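Local coordinates for Alr3699 protein (Nostoc sp., PDB 4XSO) that is of unassigned function but belongs to the GT-B glycosyltransferases, built from two domains that each carry a parallel beta sheet with flanking helices, at residues Ile9-Gln14 with Ile26-Pro31; Lys30-Arg35 with Gln375-Thr380; Asn103-Leu108 with Arg141-Leu146; Pro121-Leu126 with Glu379-Leu384. One frame throughout, in Å; residues are numbered along the deposited sequence.

Contact 1 of 4, residues Ile9-Gln14 with Ile26-Pro31; sequences ILFLDQ and IDIAKP
In the beta-alpha-beta unit formed by strand 9-13, helix 20-29 and strand 36-40, Phe11 on the strand meets Ile28 and Ala29 near the end of the helix. The unit opens the N-terminal Rossmann-like sheet of this GT-B protein, and the contact illustrates how one aromatic ring packs between a strand and the helix that follows it. The main feature is a CH-pi contact: Ala29 CB lies 4.2 Å from the centroid of the Phe11 ring, 28° off the ring normal, and comes to 3.7 Å from Phe11 CE2. The methyl therefore covers one face of the ring, a little off centre. The other face is taken from within the strand, where Ile9 CG2 sits 3.5 Å above the plane of the Phe11 ring over its centre, so the ring is clamped between two apolar groups. With CG anti to its own carbonyl carbon (chi1 -67°), Phe11 carries CE1, CE2 and CZ to the helix. Tyr101 of the adjacent strand 99-102 adds an edge-to-face partner, and Ile377 of helix 370-382 packs on Ile28, so both sides of the contact are tied into the surrounding core. Ile28 completes the grip from another direction: its CG2 branch approaches obliquely and stops 3.9 Å from Phe11 CE1.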
loop_
_atom_site.group_PDB
_atom_site.type_symbol
_atom_site.label_atom_id
_atom_site.label_comp_id
_atom_site.label_asym_id
_atom_site.label_seq_id
_atom_site.Cartn_x
_atom_site.Cartn_y
_atom_site.Cartn_z
ATOM N N ILE A 9 -6.806 11.053 -17.113
ATOM C CA ILE A 9 -6.968 11.096 -15.668
ATOM C C ILE A 9 -7.614 9.869 -15.120
ATOM O O ILE A 9 -8.664 9.450 -15.647
ATOM C CB ILE A 9 -7.788 12.321 -15.214
ATOM C CG1 ILE A 9 -7.208 13.598 -15.773
ATOM C CG2 ILE A 9 -7.931 12.347 -13.668
ATOM C CD1 ILE A 9 -7.891 14.872 -15.228
ATOM N N LEU A 10 -7.012 9.315 -14.054
ATOM C CA LEU A 10 -7.627 8.331 -13.304
ATOM C C LEU A 10 -8.149 8.985 -11.997
ATOM O O LEU A 10 -7.370 9.347 -11.110
ATOM C CB LEU A 10 -6.663 7.091 -13.078
ATOM C CG LEU A 10 -7.226 6.114 -12.010
ATOM C CD1 LEU A 10 -8.452 5.401 -12.518
ATOM C CD2 LEU A 10 -6.227 5.063 -11.521
ATOM N N PHE A 11 -9.453 9.115 -11.908
ATOM C CA PHE A 11 -10.159 9.698 -10.766
ATOM C C PHE A 11 -10.433 8.519 -9.898
ATOM O O PHE A 11 -10.774 7.441 -10.425
ATOM C CB PHE A 11 -11.497 10.363 -11.141
ATOM C CG PHE A 11 -11.379 11.608 -11.989
ATOM C CD1 PHE A 11 -11.134 12.855 -11.403
ATOM C CD2 PHE A 11 -11.535 11.542 -13.375
ATOM C CE1 PHE A 11 -11.030 13.992 -12.163
ATOM C CE2 PHE A 11 -11.562 12.723 -14.115
ATOM C CZ PHE A 11 -11.256 13.928 -13.541
ATOM N N LEU A 12 -10.285 8.723 -8.592
ATOM C CA LEU A 12 -10.574 7.710 -7.621
ATOM C C LEU A 12 -11.486 8.208 -6.539
ATOM O O LEU A 12 -11.348 9.323 -6.004
ATOM C CB LEU A 12 -9.262 7.236 -6.944
ATOM C CG LEU A 12 -8.261 6.481 -7.763
ATOM C CD1 LEU A 12 -6.999 6.219 -6.905
ATOM C CD2 LEU A 12 -8.904 5.170 -8.218
ATOM N N ASP A 13 -12.441 7.375 -6.159
ATOM C CA ASP A 13 -13.405 7.815 -5.169
ATOM C C ASP A 13 -13.928 6.607 -4.376
ATOM O O ASP A 13 -14.321 5.610 -4.946
ATOM C CB ASP A 13 -14.516 8.620 -5.838
ATOM C CG ASP A 13 -15.463 9.292 -4.835
ATOM O OD1 ASP A 13 -16.079 8.574 -3.994
ATOM O OD2 ASP A 13 -15.676 10.540 -4.928
ATOM N N GLN A 14 -13.938 6.701 -3.043
ATOM C CA GLN A 14 -14.151 5.488 -2.243
ATOM C C GLN A 14 -15.607 5.024 -2.250
ATOM O O GLN A 14 -15.885 3.856 -1.994
ATOM C CB GLN A 14 -13.710 5.681 -0.780
ATOM C CG GLN A 14 -14.717 6.474 0.037
ATOM C CD GLN A 14 -14.054 7.121 1.282
ATOM O OE1 GLN A 14 -12.950 7.637 1.231
ATOM N NE2 GLN A 14 -14.748 7.080 2.391
ATOM N N ILE A 26 -18.799 14.379 -10.753
ATOM C CA ILE A 26 -19.482 14.320 -12.075
ATOM C C ILE A 26 -19.050 15.514 -12.940
ATOM O O ILE A 26 -18.604 15.376 -14.102
ATOM C CB ILE A 26 -21.040 14.326 -11.955
ATOM C CG1 ILE A 26 -21.567 13.131 -11.146
ATOM C CG2 ILE A 26 -21.704 14.369 -13.329
ATOM C CD1 ILE A 26 -20.973 11.817 -11.533
ATOM N N ASP A 27 -19.210 16.692 -12.338
ATOM C CA ASP A 27 -18.916 17.986 -12.939
ATOM C C ASP A 27 -17.436 18.178 -13.229
ATOM O O ASP A 27 -17.033 18.689 -14.321
ATOM C CB ASP A 27 -19.436 19.131 -12.011
ATOM C CG ASP A 27 -20.994 19.188 -11.945
ATOM O OD1 ASP A 27 -21.661 18.889 -12.973
ATOM O OD2 ASP A 27 -21.553 19.457 -10.859
ATOM N N ILE A 28 -16.593 17.711 -12.317
ATOM C CA ILE A 28 -15.121 17.825 -12.551
ATOM C C ILE A 28 -14.672 16.921 -13.723
ATOM O O ILE A 28 -13.924 17.343 -14.560
ATOM C CB ILE A 28 -14.365 17.468 -11.269
ATOM C CG1 ILE A 28 -14.600 18.485 -10.153
ATOM C CG2 ILE A 28 -12.891 17.381 -11.523
ATOM C CD1 ILE A 28 -14.364 17.886 -8.775
ATOM N N ALA A 29 -15.229 15.712 -13.791
ATOM C CA ALA A 29 -14.872 14.696 -14.747
ATOM C C ALA A 29 -15.446 14.831 -16.180
ATOM O O ALA A 29 -14.802 14.405 -17.171
ATOM C CB ALA A 29 -15.248 13.359 -14.165
ATOM N N LYS A 30 -16.598 15.470 -16.329
ATOM C CA LYS A 30 -17.250 15.521 -17.626
ATOM C C LYS A 30 -16.406 16.048 -18.748
ATOM O O LYS A 30 -16.444 15.465 -19.811
ATOM C CB LYS A 30 -18.603 16.295 -17.596
ATOM C CG LYS A 30 -19.820 15.376 -17.436
ATOM C CD LYS A 30 -21.170 16.090 -17.614
ATOM C CE LYS A 30 -21.584 16.898 -16.389
ATOM N NZ LYS A 30 -23.002 17.366 -16.435
ATOM N N PRO A 31 -15.639 17.145 -18.520
ATOM C CA PRO A 31 -14.780 17.686 -19.549
ATOM C C PRO A 31 -13.706 16.698 -19.978
ATOM O O PRO A 31 -13.072 16.903 -21.039
ATOM C CB PRO A 31 -14.142 18.926 -18.900
ATOM C CG PRO A 31 -15.056 19.285 -17.800
ATOM C CD PRO A 31 -15.679 18.011 -17.330
#

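Contact 2 of 4, residues Lys30-Arg35 with Gln375-Thr380; sequences KPYRDR and QQIAET
Tyr32, in the loop after helix 20-29, meets Ile377 and Ala378 on helix 370-382, reaching them with its hydroxyl end. Along the helix, Gln375 O accepts the backbone bond from Glu379 N. Gln376 O has two partners, Thr380 N at 2.8 Å and Thr380 OG1, also at 2.8 Å, which arrive from opposite faces of the carbonyl plane. At Ile377 the first touch occurs, a distant one, with CG2 4.4 Å from Tyr32 OH. Ala378 makes the main contact: Tyr32 OH lies 3.6 Å from Ala378 CA and 3.7 Å from Ala378 CB, so the hydroxyl rests on the helix surface at a small residue that lets it come near the backbone. Thr380 closes the segment by binding its own helix. On the loop side Tyr32 CD1 lies 3.5 Å above the plane of the Arg35 guanidinium, over its centre, while Pro31 CB lies over one face of the tyrosine ring, toward its rim. A type I turn from Tyr32 to Arg35, closed by Arg35 N to Tyr32 O, brings the arginine back to the tyrosine. The contact exemplifies a GT-B hallmark, the C-terminal helix that crosses back to pack against the N-terminal domain.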
loop_
_atom_site.group_PDB
_atom_site.type_symbol
_atom_site.label_atom_id
_atom_site.label_comp_id
_atom_site.label_asym_id
_atom_site.label_seq_id
_atom_site.Cartn_x
_atom_site.Cartn_y
_atom_site.Cartn_z
ATOM N N LYS A 30 -16.598 15.470 -16.329
ATOM C CA LYS A 30 -17.250 15.521 -17.626
ATOM C C LYS A 30 -16.406 16.048 -18.748
ATOM O O LYS A 30 -16.444 15.465 -19.811
ATOM C CB LYS A 30 -18.603 16.295 -17.596
ATOM C CG LYS A 30 -19.820 15.376 -17.436
ATOM C CD LYS A 30 -21.170 16.090 -17.614
ATOM C CE LYS A 30 -21.584 16.898 -16.389
ATOM N NZ LYS A 30 -23.002 17.366 -16.435
ATOM N N PRO A 31 -15.639 17.145 -18.520
ATOM C CA PRO A 31 -14.780 17.686 -19.549
ATOM C C PRO A 31 -13.706 16.698 -19.978
ATOM O O PRO A 31 -13.072 16.903 -21.039
ATOM C CB PRO A 31 -14.142 18.926 -18.900
ATOM C CG PRO A 31 -15.056 19.285 -17.800
ATOM C CD PRO A 31 -15.679 18.011 -17.330
ATOM N N TYR A 32 -13.496 15.658 -19.171
ATOM C CA TYR A 32 -12.343 14.738 -19.418
ATOM C C TYR A 32 -12.853 13.348 -19.764
ATOM O O TYR A 32 -12.074 12.392 -19.857
ATOM C CB TYR A 32 -11.429 14.639 -18.161
ATOM C CG TYR A 32 -10.892 15.963 -17.810
ATOM C CD1 TYR A 32 -9.806 16.491 -18.532
ATOM C CD2 TYR A 32 -11.415 16.692 -16.743
ATOM C CE1 TYR A 32 -9.290 17.755 -18.267
ATOM C CE2 TYR A 32 -10.903 17.950 -16.438
ATOM C CZ TYR A 32 -9.845 18.478 -17.198
ATOM O OH TYR A 32 -9.398 19.752 -16.955
ATOM N N ARG A 33 -14.158 13.235 -20.007
ATOM C CA ARG A 33 -14.732 11.966 -20.080
ATOM C C ARG A 33 -14.261 11.119 -21.284
ATOM O O ARG A 33 -14.495 9.929 -21.242
ATOM C CB ARG A 33 -16.261 12.003 -19.940
ATOM C CG ARG A 33 -16.984 12.400 -21.174
ATOM C CD ARG A 33 -18.453 12.435 -20.896
ATOM N NE ARG A 33 -19.145 12.683 -22.141
ATOM C CZ ARG A 33 -20.435 12.976 -22.238
ATOM N NH1 ARG A 33 -20.962 13.156 -23.438
ATOM N NH2 ARG A 33 -21.207 13.069 -21.155
ATOM N N ASP A 34 -13.621 11.696 -22.307
ATOM C CA ASP A 34 -13.021 10.885 -23.378
ATOM C C ASP A 34 -11.594 10.416 -23.026
ATOM O O ASP A 34 -10.959 9.675 -23.762
ATOM C CB ASP A 34 -12.952 11.679 -24.650
ATOM C CG ASP A 34 -12.306 13.066 -24.435
ATOM O OD1 ASP A 34 -12.214 13.622 -23.269
ATOM O OD2 ASP A 34 -11.845 13.576 -25.427
ATOM N N ARG A 35 -11.092 10.844 -21.888
ATOM C CA ARG A 35 -9.731 10.509 -21.507
ATOM C C ARG A 35 -9.627 10.349 -19.973
ATOM O O ARG A 35 -8.633 10.762 -19.326
ATOM C CB ARG A 35 -8.756 11.585 -22.045
ATOM C CG ARG A 35 -9.004 13.012 -21.523
ATOM C CD ARG A 35 -8.243 14.027 -22.371
ATOM N NE ARG A 35 -8.559 15.447 -22.188
ATOM C CZ ARG A 35 -7.860 16.365 -21.527
ATOM N NH1 ARG A 35 -6.755 16.118 -20.857
ATOM N NH2 ARG A 35 -8.309 17.569 -21.495
ATOM N N GLN A 375 -12.395 25.995 -15.819
ATOM C CA GLN A 375 -11.180 26.676 -16.289
ATOM C C GLN A 375 -10.103 26.668 -15.190
ATOM O O GLN A 375 -8.925 26.402 -15.440
ATOM C CB GLN A 375 -11.453 28.117 -16.668
ATOM C CG GLN A 375 -12.426 28.233 -17.825
ATOM C CD GLN A 375 -12.798 29.668 -18.259
ATOM O OE1 GLN A 375 -12.779 30.636 -17.469
ATOM N NE2 GLN A 375 -13.184 29.790 -19.530
ATOM N N GLN A 376 -10.502 26.985 -13.976
ATOM C CA GLN A 376 -9.540 26.965 -12.856
ATOM C C GLN A 376 -8.925 25.563 -12.671
ATOM O O GLN A 376 -7.703 25.383 -12.523
ATOM C CB GLN A 376 -10.283 27.382 -11.589
ATOM C CG GLN A 376 -10.574 28.844 -11.604
ATOM C CD GLN A 376 -11.446 29.256 -10.444
ATOM O OE1 GLN A 376 -11.643 28.509 -9.453
ATOM N NE2 GLN A 376 -11.998 30.451 -10.557
ATOM N N ILE A 377 -9.772 24.542 -12.659
ATOM C CA ILE A 377 -9.259 23.185 -12.562
ATOM C C ILE A 377 -8.261 22.863 -13.711
ATOM O O ILE A 377 -7.163 22.363 -13.461
ATOM C CB ILE A 377 -10.442 22.183 -12.504
ATOM C CG1 ILE A 377 -11.203 22.348 -11.168
ATOM C CG2 ILE A 377 -9.950 20.770 -12.662
ATOM C CD1 ILE A 377 -12.420 21.456 -11.017
ATOM N N ALA A 378 -8.655 23.149 -14.957
ATOM C CA ALA A 378 -7.819 22.862 -16.146
ATOM C C ALA A 378 -6.475 23.622 -16.037
ATOM O O ALA A 378 -5.431 23.045 -16.221
ATOM C CB ALA A 378 -8.532 23.310 -17.416
ATOM N N GLU A 379 -6.514 24.911 -15.697
ATOM C CA GLU A 379 -5.278 25.685 -15.511
ATOM C C GLU A 379 -4.448 25.099 -14.417
ATOM O O GLU A 379 -3.217 24.928 -14.553
ATOM C CB GLU A 379 -5.557 27.160 -15.215
ATOM C CG GLU A 379 -6.171 27.771 -16.490
ATOM C CD GLU A 379 -6.498 29.272 -16.462
ATOM O OE1 GLU A 379 -6.137 29.986 -15.506
ATOM O OE2 GLU A 379 -7.161 29.733 -17.428
ATOM N N THR A 380 -5.089 24.718 -13.332
ATOM C CA THR A 380 -4.301 24.176 -12.242
ATOM C C THR A 380 -3.673 22.800 -12.655
ATOM O O THR A 380 -2.538 22.537 -12.353
ATOM C CB THR A 380 -5.138 24.115 -10.971
ATOM O OG1 THR A 380 -5.663 25.433 -10.662
ATOM C CG2 THR A 380 -4.271 23.652 -9.846
#

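Contact 3 of 4, residues Asn103-Leu108 with Arg141-Leu146; sequences NTQKAL and RVAVNL
Leu108, one turn into helix 105-118, drives its CD2 methyl against Ala143 of helix 137-150, and this is the tight part of the contact. CD2 comes within 3.4 Å of Ala143 O and 3.8 Å of Ala143 CA, while Ala143 CB is 4.2 Å away, so the methyl leans on backbone more than on side chain. Ala143 is small enough to admit it. The placement follows from the leucine's first torsion, with CG anti to the backbone N (chi1 166°), which carries the branch across toward the other helix. Its second methyl, CD1, faces Tyr124 and Leu122 of strand 122-126, so one leucine fills the angle between two helices and the sheet beneath them. Away from this point the fit relaxes. Gln105 extends its chain beyond CG until NE2 lies 4.1 Å from Ala143 CB, a van der Waals approach of an amide to a methyl, and Leu146 CB is 4.5 Å from Leu108 CD2. Arg141 is open to solvent, whereas Lys106, Val142 and Leu146 meet Leu83, Ile117 and Phe116 of the second subunit. Thr104 holds the N-cap position of helix 105-118. Two successive helices packed side by side over a parallel sheet, each linking neighbouring strands, are characteristic of a Rossmann-like domain.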
loop_
_atom_site.group_PDB
_atom_site.type_symbol
_atom_site.label_atom_id
_atom_site.label_comp_id
_atom_site.label_asym_id
_atom_site.label_seq_id
_atom_site.Cartn_x
_atom_site.Cartn_y
_atom_site.Cartn_z
ATOM N N ASN A 103 -10.391 11.796 -4.793
ATOM C CA ASN A 103 -11.512 12.625 -4.443
ATOM C C ASN A 103 -12.084 12.400 -3.020
ATOM O O ASN A 103 -13.009 13.078 -2.613
ATOM C CB ASN A 103 -12.583 12.474 -5.516
ATOM C CG ASN A 103 -13.510 13.689 -5.582
ATOM O OD1 ASN A 103 -13.059 14.777 -5.797
ATOM N ND2 ASN A 103 -14.820 13.474 -5.436
ATOM N N THR A 104 -11.511 11.460 -2.284
ATOM C CA THR A 104 -11.973 11.116 -0.946
ATOM C C THR A 104 -10.782 10.572 -0.215
ATOM O O THR A 104 -9.696 10.367 -0.809
ATOM C CB THR A 104 -13.101 10.035 -0.915
ATOM O OG1 THR A 104 -12.556 8.749 -1.269
ATOM C CG2 THR A 104 -14.253 10.405 -1.805
ATOM N N GLN A 105 -10.924 10.411 1.118
ATOM C CA GLN A 105 -9.777 9.995 1.949
ATOM C C GLN A 105 -9.157 8.656 1.682
ATOM O O GLN A 105 -7.936 8.521 1.611
ATOM C CB GLN A 105 -10.130 9.999 3.442
ATOM C CG GLN A 105 -10.008 11.330 4.096
ATOM C CD GLN A 105 -10.287 11.268 5.603
ATOM O OE1 GLN A 105 -11.254 11.878 6.093
ATOM N NE2 GLN A 105 -9.459 10.517 6.335
ATOM N N LYS A 106 -9.965 7.629 1.638
ATOM C CA LYS A 106 -9.441 6.333 1.258
ATOM C C LYS A 106 -8.879 6.302 -0.163
ATOM O O LYS A 106 -7.977 5.487 -0.485
ATOM C CB LYS A 106 -10.548 5.299 1.329
ATOM C CG LYS A 106 -11.316 5.243 2.677
ATOM C CD LYS A 106 -11.862 3.831 2.882
ATOM C CE LYS A 106 -13.241 3.789 3.493
ATOM N NZ LYS A 106 -13.176 3.913 4.965
ATOM N N ALA A 107 -9.400 7.147 -1.041
ATOM C CA ALA A 107 -8.866 7.150 -2.436
ATOM C C ALA A 107 -7.496 7.772 -2.377
ATOM O O ALA A 107 -6.573 7.407 -3.143
ATOM C CB ALA A 107 -9.773 7.904 -3.399
ATOM N N LEU A 108 -7.312 8.695 -1.428
ATOM C CA LEU A 108 -6.020 9.378 -1.248
ATOM C C LEU A 108 -4.950 8.371 -0.701
ATOM O O LEU A 108 -3.812 8.297 -1.162
ATOM C CB LEU A 108 -6.143 10.658 -0.350
ATOM C CG LEU A 108 -4.701 11.018 0.017
ATOM C CD1 LEU A 108 -4.079 11.825 -1.112
ATOM C CD2 LEU A 108 -4.629 11.634 1.368
ATOM N N ARG A 141 -4.003 11.649 10.556
ATOM C CA ARG A 141 -2.547 11.584 10.452
ATOM C C ARG A 141 -2.098 10.929 9.118
ATOM O O ARG A 141 -1.205 11.406 8.461
ATOM C CB ARG A 141 -1.924 10.804 11.640
ATOM C CG ARG A 141 -1.795 11.519 12.990
ATOM C CD ARG A 141 -1.588 13.027 12.850
ATOM N NE ARG A 141 -1.040 13.666 14.051
ATOM C CZ ARG A 141 -1.748 14.171 15.065
ATOM N NH1 ARG A 141 -3.089 14.129 15.085
ATOM N NH2 ARG A 141 -1.092 14.717 16.075
ATOM N N VAL A 142 -2.737 9.843 8.749
ATOM C CA VAL A 142 -2.382 9.084 7.568
ATOM C C VAL A 142 -2.672 9.930 6.325
ATOM O O VAL A 142 -1.800 10.161 5.515
ATOM C CB VAL A 142 -3.130 7.744 7.552
ATOM C CG1 VAL A 142 -3.035 7.050 6.181
ATOM C CG2 VAL A 142 -2.496 6.829 8.587
ATOM N N ALA A 143 -3.895 10.410 6.206
ATOM C CA ALA A 143 -4.280 11.324 5.139
ATOM C C ALA A 143 -3.335 12.524 4.989
ATOM O O ALA A 143 -2.789 12.776 3.932
ATOM C CB ALA A 143 -5.712 11.793 5.383
ATOM N N VAL A 144 -3.109 13.259 6.066
ATOM C CA VAL A 144 -2.243 14.406 6.012
ATOM C C VAL A 144 -0.822 14.028 5.539
ATOM O O VAL A 144 -0.188 14.673 4.661
ATOM C CB VAL A 144 -2.212 15.062 7.412
ATOM C CG1 VAL A 144 -1.010 15.939 7.600
ATOM C CG2 VAL A 144 -3.509 15.820 7.700
ATOM N N ASN A 145 -0.290 12.995 6.156
ATOM C CA ASN A 145 1.075 12.605 5.857
ATOM C C ASN A 145 1.236 12.168 4.379
ATOM O O ASN A 145 2.182 12.532 3.709
ATOM C CB ASN A 145 1.460 11.489 6.748
ATOM C CG ASN A 145 2.813 10.896 6.371
ATOM O OD1 ASN A 145 2.977 9.664 6.314
ATOM N ND2 ASN A 145 3.797 11.773 6.125
ATOM N N LEU A 146 0.322 11.358 3.901
ATOM C CA LEU A 146 0.414 10.893 2.540
ATOM C C LEU A 146 0.258 12.087 1.574
ATOM O O LEU A 146 0.962 12.218 0.581
ATOM C CB LEU A 146 -0.643 9.831 2.269
ATOM C CG LEU A 146 -0.307 8.503 3.033
ATOM C CD1 LEU A 146 -1.310 7.413 2.738
ATOM C CD2 LEU A 146 1.036 8.003 2.568
#

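Contact 4 of 4, residues Pro121-Leu126 with Glu379-Leu384; sequences PLVYHL and ETLSSL
Val123 on strand 122-126 meets Leu381 and Leu384 at the C-terminal end of the model, and every touch across this contact is apolar. Val123 CG2 does most of the work: it lies 3.9 Å from Leu381 CD2 and 4.3 Å from Leu384 CD2, with the side chains of Val123 and Leu381 crossing at about a right angle. CG2 stands anti to the carbonyl carbon of Val123, which aims it between the two leucines. Pro121, just before the strand, adds a second point through its CB, 4.1 Å from Leu384 CD1. Leu384 therefore straddles the two residues, one methyl on each, with its CG held between the backbone N and the carbonyl carbon (chi1 67°). Hydrogen bonds at the end of the helix stay local. Glu379 O receives Ser383 N at 3.0 Å and Ser382 OG at 3.0 Å, both on the same face of its carbonyl plane; the Ser382 donor is tilted 31° from that plane. Leu384 N, on the last modelled residue, bonds back to Leu381 O at 3.1 Å. In the fold, Val123 sits between strands 99-102 and 153-156, touching Leu99 and Leu153, while Leu122 and Tyr124 point to the opposite face of the sheet, where helix 105-118 lies; the end of helix 370-382 packs on the other face here.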
loop_
_atom_site.group_PDB
_atom_site.type_symbol
_atom_site.label_atom_id
_atom_site.label_comp_id
_atom_site.label_asym_id
_atom_site.label_seq_id
_atom_site.Cartn_x
_atom_site.Cartn_y
_atom_site.Cartn_z
ATOM N N PRO A 121 1.884 11.531 -11.209
ATOM C CA PRO A 121 1.540 12.529 -10.178
ATOM C C PRO A 121 0.116 12.316 -9.576
ATOM O O PRO A 121 -0.730 11.661 -10.156
ATOM C CB PRO A 121 1.614 13.848 -10.913
ATOM C CG PRO A 121 1.517 13.481 -12.399
ATOM C CD PRO A 121 2.070 12.104 -12.550
ATOM N N LEU A 122 -0.093 12.896 -8.416
ATOM C CA LEU A 122 -1.292 12.739 -7.655
ATOM C C LEU A 122 -1.796 14.133 -7.261
ATOM O O LEU A 122 -1.037 15.008 -6.798
ATOM C CB LEU A 122 -0.967 11.953 -6.416
ATOM C CG LEU A 122 -2.003 11.875 -5.303
ATOM C CD1 LEU A 122 -3.129 10.982 -5.760
ATOM C CD2 LEU A 122 -1.390 11.383 -3.954
ATOM N N VAL A 123 -3.097 14.271 -7.418
ATOM C CA VAL A 123 -3.882 15.391 -6.949
ATOM C C VAL A 123 -4.882 14.828 -5.984
ATOM O O VAL A 123 -5.494 13.804 -6.236
ATOM C CB VAL A 123 -4.680 16.071 -8.087
ATOM C CG1 VAL A 123 -5.537 17.152 -7.470
ATOM C CG2 VAL A 123 -3.742 16.666 -9.162
ATOM N N TYR A 124 -5.007 15.474 -4.853
ATOM C CA TYR A 124 -6.001 15.202 -3.886
ATOM C C TYR A 124 -7.001 16.390 -3.873
ATOM O O TYR A 124 -6.610 17.505 -3.645
ATOM C CB TYR A 124 -5.329 15.128 -2.515
ATOM C CG TYR A 124 -6.209 14.888 -1.293
ATOM C CD1 TYR A 124 -7.377 14.211 -1.372
ATOM C CD2 TYR A 124 -5.775 15.311 -0.016
ATOM C CE1 TYR A 124 -8.140 13.962 -0.245
ATOM C CE2 TYR A 124 -6.521 15.079 1.122
ATOM C CZ TYR A 124 -7.700 14.390 0.990
ATOM O OH TYR A 124 -8.459 14.084 2.094
ATOM N N HIS A 125 -8.265 16.111 -4.124
ATOM C CA HIS A 125 -9.340 17.096 -3.968
ATOM C C HIS A 125 -10.053 16.845 -2.707
ATOM O O HIS A 125 -10.652 15.789 -2.552
ATOM C CB HIS A 125 -10.314 16.948 -5.107
ATOM C CG HIS A 125 -11.209 18.111 -5.250
ATOM N ND1 HIS A 125 -11.596 18.571 -6.475
ATOM C CD2 HIS A 125 -11.781 18.927 -4.329
ATOM C CE1 HIS A 125 -12.398 19.607 -6.315
ATOM N NE2 HIS A 125 -12.534 19.840 -5.025
ATOM N N LEU A 126 -9.872 17.780 -1.779
ATOM C CA LEU A 126 -10.277 17.659 -0.416
ATOM C C LEU A 126 -11.671 18.272 -0.344
ATOM O O LEU A 126 -11.854 19.504 -0.538
ATOM C CB LEU A 126 -9.288 18.466 0.418
ATOM C CG LEU A 126 -9.530 18.578 1.936
ATOM C CD1 LEU A 126 -9.497 17.230 2.641
ATOM C CD2 LEU A 126 -8.506 19.491 2.574
ATOM N N GLU A 379 -6.514 24.911 -15.697
ATOM C CA GLU A 379 -5.278 25.685 -15.511
ATOM C C GLU A 379 -4.448 25.099 -14.417
ATOM O O GLU A 379 -3.217 24.928 -14.553
ATOM C CB GLU A 379 -5.557 27.160 -15.215
ATOM C CG GLU A 379 -6.171 27.771 -16.490
ATOM C CD GLU A 379 -6.498 29.272 -16.462
ATOM O OE1 GLU A 379 -6.137 29.986 -15.506
ATOM O OE2 GLU A 379 -7.161 29.733 -17.428
ATOM N N THR A 380 -5.089 24.718 -13.332
ATOM C CA THR A 380 -4.301 24.176 -12.242
ATOM C C THR A 380 -3.673 22.800 -12.655
ATOM O O THR A 380 -2.538 22.537 -12.353
ATOM C CB THR A 380 -5.138 24.115 -10.971
ATOM O OG1 THR A 380 -5.663 25.433 -10.662
ATOM C CG2 THR A 380 -4.271 23.652 -9.846
ATOM N N LEU A 381 -4.397 21.949 -13.382
ATOM C CA LEU A 381 -3.824 20.697 -13.894
ATOM C C LEU A 381 -2.666 20.915 -14.908
ATOM O O LEU A 381 -1.673 20.201 -14.874
ATOM C CB LEU A 381 -4.899 19.814 -14.495
ATOM C CG LEU A 381 -5.832 19.255 -13.406
ATOM C CD1 LEU A 381 -6.967 18.516 -14.053
ATOM C CD2 LEU A 381 -5.100 18.400 -12.376
ATOM N N SER A 382 -2.762 21.898 -15.787
ATOM C CA SER A 382 -1.691 22.090 -16.776
ATOM C C SER A 382 -0.458 22.677 -16.085
ATOM O O SER A 382 0.662 22.496 -16.514
ATOM C CB SER A 382 -2.155 22.992 -17.883
ATOM O OG SER A 382 -2.400 24.231 -17.322
ATOM N N SER A 383 -0.681 23.381 -14.984
ATOM C CA SER A 383 0.378 23.814 -14.098
ATOM C C SER A 383 1.297 22.679 -13.587
ATOM O O SER A 383 2.327 22.955 -13.039
ATOM C CB SER A 383 -0.262 24.533 -12.918
ATOM O OG SER A 383 0.673 24.778 -11.912
ATOM N N LEU A 384 0.946 21.414 -13.762
ATOM C CA LEU A 384 1.834 20.323 -13.365
ATOM C C LEU A 384 1.952 19.227 -14.454
ATOM O O LEU A 384 1.985 19.539 -15.662
ATOM C CB LEU A 384 1.340 19.780 -12.014
ATOM C CG LEU A 384 -0.008 19.068 -11.956
ATOM C CD1 LEU A 384 0.257 17.579 -11.957
ATOM C CD2 LEU A 384 -0.815 19.395 -10.718
#

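In the fold
From the N terminus, contact 1 closes a short loop inside the first beta-alpha-beta unit. Contact 2 begins on Lys30 and Pro31, where contact 1 ends, and closes a very long loop that reaches the last helix and takes in the whole C-terminal domain. Contact 3 lies nested inside that loop, pairing helices 105-118 and 137-150. Contact 4 starts on the strand between those two helices, so it crosses contact 3, and it ends with contact 2 on helix 370-382. Together, contacts 2 and 4 fasten that helix to the N-terminal domain, contact 1 lies beside both in the same core, and contact 3 holds helices on the opposite face of the sheet.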